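Local coordinates for protein Ispd/ispf bifunctional enzyme (Campylobacter jejuni, PDB 1W55) that catalyses two steps of isoprenoid precursor synthesis, transferring the cytidylyl group of CTP to methylerythritol phosphate and cyclising a later intermediate to methylerythritol 2,4-cyclodiphosphate with release of CMP, at residues 297-311 and 352-366. Numbering follows the deposited sequence.
With C (cytidine-5'-monophosphate), chain C.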
loop_
_atom_site.group_PDB
_atom_site.type_symbol
_atom_site.label_atom_id
_atom_site.label_comp_id
_atom_site.label_asym_id
_atom_site.label_seq_id
_atom_site.Cartn_x
_atom_site.Cartn_y
_atom_site.Cartn_z
ATOM N N GLY A 297 -23.125 -15.733 12.443
ATOM C CA GLY A 297 -22.207 -15.004 11.584
ATOM C C GLY A 297 -22.215 -15.306 10.094
ATOM O O GLY A 297 -21.300 -14.884 9.370
ATOM N N PHE A 298 -23.246 -16.000 9.631
ATOM C CA PHE A 298 -23.340 -16.409 8.238
ATOM C C PHE A 298 -24.368 -15.585 7.471
ATOM O O PHE A 298 -25.267 -14.980 8.066
ATOM C CB PHE A 298 -23.735 -17.881 8.157
ATOM C CG PHE A 298 -22.611 -18.827 8.438
ATOM C CD1 PHE A 298 -22.575 -19.554 9.625
ATOM C CD2 PHE A 298 -21.585 -18.990 7.520
ATOM C CE1 PHE A 298 -21.538 -20.427 9.871
ATOM C CE2 PHE A 298 -20.551 -19.866 7.757
ATOM C CZ PHE A 298 -20.514 -20.584 8.922
ATOM N N GLU A 299 -24.252 -15.612 6.147
ATOM C CA GLU A 299 -25.130 -14.874 5.256
ATOM C C GLU A 299 -25.273 -15.674 3.953
ATOM O O GLU A 299 -24.294 -16.234 3.457
ATOM C CB GLU A 299 -24.491 -13.511 4.975
ATOM C CG GLU A 299 -25.302 -12.579 4.105
ATOM C CD GLU A 299 -24.652 -11.210 3.948
ATOM O OE1 GLU A 299 -23.563 -10.981 4.542
ATOM O OE2 GLU A 299 -25.231 -10.372 3.216
ATOM N N LEU A 300 -26.486 -15.720 3.407
ATOM C CA LEU A 300 -26.745 -16.433 2.166
ATOM C C LEU A 300 -26.176 -15.724 0.935
ATOM O O LEU A 300 -26.257 -14.507 0.815
ATOM C CB LEU A 300 -28.250 -16.671 1.982
ATOM C CG LEU A 300 -28.861 -17.894 2.688
ATOM C CD1 LEU A 300 -30.375 -17.746 2.783
ATOM C CD2 LEU A 300 -28.505 -19.206 1.991
ATOM N N ILE A 301 -25.604 -16.501 0.023
ATOM C CA ILE A 301 -25.222 -15.964 -1.275
ATOM C C ILE A 301 -26.320 -16.290 -2.266
ATOM O O ILE A 301 -26.794 -15.402 -2.975
ATOM C CB ILE A 301 -23.854 -16.521 -1.766
ATOM C CG1 ILE A 301 -22.704 -15.934 -0.935
ATOM C CG2 ILE A 301 -23.660 -16.218 -3.250
ATOM C CD1 ILE A 301 -21.352 -16.572 -1.220
ATOM N N ASN A 302 -26.742 -17.553 -2.321
ATOM C CA ASN A 302 -27.782 -17.919 -3.284
ATOM C C ASN A 302 -28.455 -19.220 -2.933
ATOM O O ASN A 302 -27.951 -19.971 -2.099
ATOM C CB ASN A 302 -27.228 -17.979 -4.718
ATOM C CG ASN A 302 -26.485 -19.287 -5.014
ATOM O OD1 ASN A 302 -25.491 -19.606 -4.368
ATOM N ND2 ASN A 302 -26.980 -20.049 -5.986
ATOM N N ILE A 303 -29.594 -19.465 -3.583
ATOM C CA ILE A 303 -30.400 -20.650 -3.386
ATOM C C ILE A 303 -30.753 -21.230 -4.750
ATOM O O ILE A 303 -31.178 -20.500 -5.653
ATOM C CB ILE A 303 -31.692 -20.285 -2.634
ATOM C CG1 ILE A 303 -31.389 -19.992 -1.165
ATOM C CG2 ILE A 303 -32.763 -21.394 -2.765
ATOM C CD1 ILE A 303 -32.386 -19.029 -0.540
ATOM N N ASP A 304 -30.556 -22.536 -4.905
ATOM C CA ASP A 304 -31.048 -23.226 -6.099
ATOM C C ASP A 304 -31.788 -24.485 -5.700
ATOM O O ASP A 304 -31.360 -25.228 -4.801
ATOM C CB ASP A 304 -29.927 -23.535 -7.096
ATOM C CG ASP A 304 -30.461 -23.954 -8.452
ATOM O OD1 ASP A 304 -31.580 -23.527 -8.838
ATOM O OD2 ASP A 304 -29.839 -24.722 -9.208
ATOM N N ILE A 305 -32.913 -24.706 -6.369
ATOM C CA ILE A 305 -33.887 -25.715 -5.959
ATOM C C ILE A 305 -34.303 -26.554 -7.143
ATOM O O ILE A 305 -34.429 -26.048 -8.258
ATOM C CB ILE A 305 -35.117 -25.035 -5.282
ATOM C CG1 ILE A 305 -34.700 -24.462 -3.910
ATOM C CG2 ILE A 305 -36.280 -26.030 -5.091
ATOM C CD1 ILE A 305 -35.727 -23.532 -3.270
ATOM N N CYS A 306 -34.479 -27.846 -6.902
ATOM C CA CYS A 306 -35.095 -28.720 -7.868
ATOM C C CYS A 306 -36.280 -29.451 -7.248
ATOM O O CYS A 306 -36.126 -30.210 -6.288
ATOM C CB CYS A 306 -34.098 -29.720 -8.454
ATOM S SG CYS A 306 -34.880 -30.621 -9.824
ATOM N N VAL A 307 -37.467 -29.179 -7.784
ATOM C CA VAL A 307 -38.680 -29.840 -7.346
ATOM C C VAL A 307 -38.866 -31.028 -8.272
ATOM O O VAL A 307 -38.839 -30.883 -9.497
ATOM C CB VAL A 307 -39.929 -28.922 -7.446
ATOM C CG1 VAL A 307 -41.189 -29.681 -7.011
ATOM C CG2 VAL A 307 -39.759 -27.632 -6.626
ATOM N N MET A 308 -39.038 -32.204 -7.685
ATOM C CA MET A 308 -39.314 -33.398 -8.462
ATOM C C MET A 308 -40.777 -33.766 -8.256
ATOM O O MET A 308 -41.197 -34.178 -7.168
ATOM C CB MET A 308 -38.355 -34.519 -8.074
ATOM C CG MET A 308 -36.874 -34.091 -8.196
ATOM S SD MET A 308 -35.734 -34.803 -6.958
ATOM C CE MET A 308 -36.237 -36.376 -6.917
ATOM N N ALA A 309 -41.560 -33.561 -9.306
ATOM C CA ALA A 309 -42.998 -33.784 -9.243
ATOM C C ALA A 309 -43.566 -34.073 -10.626
ATOM O O ALA A 309 -43.319 -33.327 -11.586
ATOM C CB ALA A 309 -43.698 -32.581 -8.626
ATOM N N GLN A 310 -44.326 -35.155 -10.722
ATOM C CA GLN A 310 -45.054 -35.466 -11.947
ATOM C C GLN A 310 -46.127 -34.402 -12.234
ATOM O O GLN A 310 -46.280 -33.964 -13.383
ATOM C CB GLN A 310 -45.652 -36.873 -11.873
ATOM C CG GLN A 310 -45.972 -37.482 -13.225
ATOM C CD GLN A 310 -44.752 -37.653 -14.120
ATOM O OE1 GLN A 310 -43.734 -38.194 -13.700
ATOM N NE2 GLN A 310 -44.868 -37.207 -15.365
ATOM N N SER A 311 -46.824 -33.968 -11.180
ATOM C CA SER A 311 -47.852 -32.926 -11.258
ATOM C C SER A 311 -47.946 -32.204 -9.911
ATOM O O SER A 311 -47.504 -32.745 -8.899
ATOM C CB SER A 311 -49.226 -33.545 -11.594
ATOM O OG SER A 311 -49.169 -34.322 -12.779
ATOM N N LYS A 352 -47.183 -40.452 -8.840
ATOM C CA LYS A 352 -47.880 -39.379 -8.120
ATOM C C LYS A 352 -48.200 -39.754 -6.664
ATOM O O LYS A 352 -49.168 -39.259 -6.074
ATOM C CB LYS A 352 -49.153 -38.926 -8.864
ATOM C CG LYS A 352 -48.941 -38.561 -10.341
ATOM C CD LYS A 352 -50.201 -37.938 -10.943
ATOM C CE LYS A 352 -50.129 -37.906 -12.462
ATOM N NZ LYS A 352 -50.769 -36.682 -13.040
ATOM N N GLU A 353 -47.371 -40.610 -6.079
ATOM C CA GLU A 353 -47.543 -40.984 -4.677
ATOM C C GLU A 353 -47.001 -39.905 -3.740
ATOM O O GLU A 353 -47.436 -39.780 -2.585
ATOM C CB GLU A 353 -46.875 -42.328 -4.386
ATOM C CG GLU A 353 -47.608 -43.530 -4.970
ATOM C CD GLU A 353 -46.801 -44.825 -4.880
ATOM O OE1 GLU A 353 -45.682 -44.810 -4.333
ATOM O OE2 GLU A 353 -47.292 -45.870 -5.357
ATOM N N GLY A 354 -46.057 -39.119 -4.245
ATOM C CA GLY A 354 -45.450 -38.073 -3.444
ATOM C C GLY A 354 -44.625 -37.142 -4.297
ATOM O O GLY A 354 -44.581 -37.276 -5.526
ATOM N N MET A 355 -43.986 -36.180 -3.649
ATOM C CA MET A 355 -43.040 -35.320 -4.344
ATOM C C MET A 355 -41.800 -35.031 -3.499
ATOM O O MET A 355 -41.847 -35.077 -2.260
ATOM C CB MET A 355 -43.719 -34.050 -4.878
ATOM C CG MET A 355 -43.956 -32.936 -3.884
ATOM S SD MET A 355 -44.402 -31.365 -4.735
ATOM C CE MET A 355 -43.163 -30.500 -4.403
ATOM N N ALA A 356 -40.696 -34.738 -4.175
ATOM C CA ALA A 356 -39.450 -34.471 -3.481
ATOM C C ALA A 356 -38.876 -33.123 -3.898
ATOM O O ALA A 356 -39.176 -32.613 -4.983
ATOM C CB ALA A 356 -38.448 -35.600 -3.738
ATOM N N VAL A 357 -38.068 -32.538 -3.019
ATOM C CA VAL A 357 -37.410 -31.271 -3.304
ATOM C C VAL A 357 -35.919 -31.334 -2.927
ATOM O O VAL A 357 -35.565 -31.651 -1.786
ATOM C CB VAL A 357 -38.110 -30.079 -2.605
ATOM C CG1 VAL A 357 -37.381 -28.788 -2.922
ATOM C CG2 VAL A 357 -39.614 -29.975 -3.019
ATOM N N LEU A 358 -35.060 -31.058 -3.908
ATOM C CA LEU A 358 -33.626 -30.909 -3.685
ATOM C C LEU A 358 -33.268 -29.422 -3.618
ATOM O O LEU A 358 -33.615 -28.655 -4.530
ATOM C CB LEU A 358 -32.835 -31.591 -4.810
ATOM C CG LEU A 358 -31.304 -31.425 -4.774
ATOM C CD1 LEU A 358 -30.695 -32.209 -3.595
ATOM C CD2 LEU A 358 -30.659 -31.838 -6.113
ATOM N N SER A 359 -32.572 -29.025 -2.554
ATOM C CA SER A 359 -32.114 -27.650 -2.360
ATOM C C SER A 359 -30.599 -27.569 -2.235
ATOM O O SER A 359 -29.978 -28.446 -1.635
ATOM C CB SER A 359 -32.733 -27.029 -1.095
ATOM O OG SER A 359 -34.147 -27.030 -1.152
ATOM N N SER A 360 -30.016 -26.511 -2.805
ATOM C CA SER A 360 -28.610 -26.182 -2.599
ATOM C C SER A 360 -28.478 -24.715 -2.211
ATOM O O SER A 360 -29.141 -23.834 -2.772
ATOM C CB SER A 360 -27.748 -26.444 -3.840
ATOM O OG SER A 360 -28.021 -27.710 -4.389
ATOM N N VAL A 361 -27.560 -24.467 -1.294
ATOM C CA VAL A 361 -27.352 -23.149 -0.730
ATOM C C VAL A 361 -25.833 -22.911 -0.606
ATOM O O VAL A 361 -25.067 -23.854 -0.408
ATOM C CB VAL A 361 -28.075 -23.147 0.630
ATOM C CG1 VAL A 361 -27.275 -22.517 1.734
ATOM C CG2 VAL A 361 -29.491 -22.615 0.480
ATOM N N ASN A 362 -25.403 -21.665 -0.786
ATOM C CA ASN A 362 -24.041 -21.256 -0.476
ATOM C C ASN A 362 -24.125 -20.158 0.580
ATOM O O ASN A 362 -24.904 -19.212 0.445
ATOM C CB ASN A 362 -23.305 -20.758 -1.730
ATOM C CG ASN A 362 -22.446 -21.843 -2.388
ATOM O OD1 ASN A 362 -22.384 -22.982 -1.924
ATOM N ND2 ASN A 362 -21.765 -21.480 -3.461
ATOM N N LEU A 363 -23.353 -20.324 1.649
ATOM C CA LEU A 363 -23.283 -19.366 2.740
ATOM C C LEU A 363 -21.869 -18.803 2.794
ATOM O O LEU A 363 -20.894 -19.542 2.614
ATOM C CB LEU A 363 -23.518 -20.073 4.073
ATOM C CG LEU A 363 -24.872 -20.449 4.645
ATOM C CD1 LEU A 363 -24.634 -20.972 6.094
ATOM C CD2 LEU A 363 -25.858 -19.260 4.615
ATOM N N LYS A 364 -21.767 -17.505 3.061
ATOM C CA LYS A 364 -20.483 -16.872 3.358
ATOM C C LYS A 364 -20.575 -16.279 4.756
ATOM O O LYS A 364 -21.658 -16.258 5.349
ATOM C CB LYS A 364 -20.196 -15.758 2.361
ATOM C CG LYS A 364 -21.134 -14.584 2.502
ATOM C CD LYS A 364 -20.890 -13.532 1.449
ATOM C CE LYS A 364 -21.926 -12.422 1.561
ATOM N NZ LYS A 364 -21.524 -11.184 0.845
ATOM N N TYR A 365 -19.451 -15.794 5.272
ATOM C CA TYR A 365 -19.451 -15.062 6.538
ATOM C C TYR A 365 -20.022 -13.671 6.354
ATOM O O TYR A 365 -19.690 -12.970 5.396
ATOM C CB TYR A 365 -18.037 -14.949 7.116
ATOM C CG TYR A 365 -17.432 -16.271 7.507
ATOM C CD1 TYR A 365 -16.159 -16.629 7.059
ATOM C CD2 TYR A 365 -18.111 -17.157 8.339
ATOM C CE1 TYR A 365 -15.572 -17.835 7.424
ATOM C CE2 TYR A 365 -17.535 -18.387 8.704
ATOM C CZ TYR A 365 -16.264 -18.710 8.230
ATOM O OH TYR A 365 -15.674 -19.904 8.575
ATOM N N PHE A 366 -20.858 -13.266 7.298
ATOM C CA PHE A 366 -21.397 -11.921 7.302
ATOM C C PHE A 366 -20.266 -10.905 7.252
ATOM O O PHE A 366 -19.327 -10.960 8.046
ATOM C CB PHE A 366 -22.257 -11.681 8.557
ATOM C CG PHE A 366 -22.727 -10.255 8.690
ATOM C CD1 PHE A 366 -23.533 -9.680 7.709
ATOM C CD2 PHE A 366 -22.328 -9.474 9.774
ATOM C CE1 PHE A 366 -23.959 -8.347 7.818
ATOM C CE2 PHE A 366 -22.752 -8.145 9.902
ATOM C CZ PHE A 366 -23.558 -7.575 8.923
HETATM O OP3 C C . -38.093 -32.742 -17.882
HETATM P P C C . -39.582 -32.914 -17.873
HETATM O OP1 C C . -40.089 -33.678 -16.693
HETATM O OP2 C C . -40.089 -33.441 -19.185
HETATM O "O5'" C C . -40.171 -31.433 -17.709
HETATM C "C5'" C C . -39.989 -30.441 -18.709
HETATM C "C4'" C C . -40.100 -29.050 -18.087
HETATM O "O4'" C C . -41.371 -28.844 -17.451
HETATM C "C3'" C C . -39.075 -28.755 -16.992
HETATM O "O3'" C C . -37.837 -28.287 -17.519
HETATM C "C2'" C C . -39.766 -27.689 -16.159
HETATM O "O2'" C C . -39.623 -26.424 -16.801
HETATM C "C1'" C C . -41.239 -28.007 -16.289
HETATM N N1 C C . -41.893 -28.659 -15.127
HETATM C C2 C C . -42.679 -27.901 -14.233
HETATM O O2 C C . -42.782 -26.665 -14.394
HETATM N N3 C C . -43.320 -28.492 -13.192
HETATM C C4 C C . -43.212 -29.827 -12.988
HETATM N N4 C C . -43.851 -30.429 -11.946
HETATM C C5 C C . -42.432 -30.589 -13.848
HETATM C C6 C C . -41.785 -29.985 -14.926
HETATM O O HOH W 1 -18.881 -12.684 10.182
HETATM O O HOH W 2 -24.689 -11.531 -0.127
HETATM O O HOH W 3 -45.198 -36.724 -8.196
#
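Gly297 O takes the N-H of Phe366 at 2.7 Å, closing the end of an antiparallel ladder just where a Schellman motif on Gly297 terminates helix 282-295. The Phe298 ring lies alongside that of Tyr365, slid so far that they barely overlap, with planes 28° apart; Leu363 CD1 makes an off-centre CH-pi contact 4.2 Å from the centroid of the Phe298 ring. Glu299, extended with CG anti to its backbone N (chi1 -178°), runs beside Lys364. Its OE1 meets the edge of the Phe366 ring, 3.4 Å from Phe366 CD1, but stops short of a salt bridge with Lys364, whose ammonium pairs with Glu209 of a neighbouring subunit. Leu300 CD2 touches both Val361 and Leu363.

A classic beta bulge follows: Ile301 and Asn302 together face Asn362. Ile301 N bonds Asn362 O at 2.8 Å, while Asn362 N reaches Asn302 O only weakly, at 3.3 Å. Both are interior strands of the mixed sheet of the IspF domain, 354-365 flanked on its far side by strand 210-224 and 298-308 by the parallel strand 336-341. Asn302, Asp304, Ser360 and Asn362 turn to the face that meets a neighbouring subunit, and Leu358 packs on Leu358 of another. On the reverse face, Ile303 and Ile305 meet Val361, Val357 and Ser359 beneath helices 248-260 and 318-329.

Further on, Val307 CG1 presses tightly on Met355 CE (3.4 Å), and Met308, part of the geranyl diphosphate pocket, bends its chain to rest CE over Ala356 CB. Ala309 O accepts the cytosine amino group, N4 of cytidine monophosphate, at 3.0 Å and almost straight (172°). Beyond a water linking Gln310 N to Gly354 O, Lys352 NZ donates to Ser311 OG.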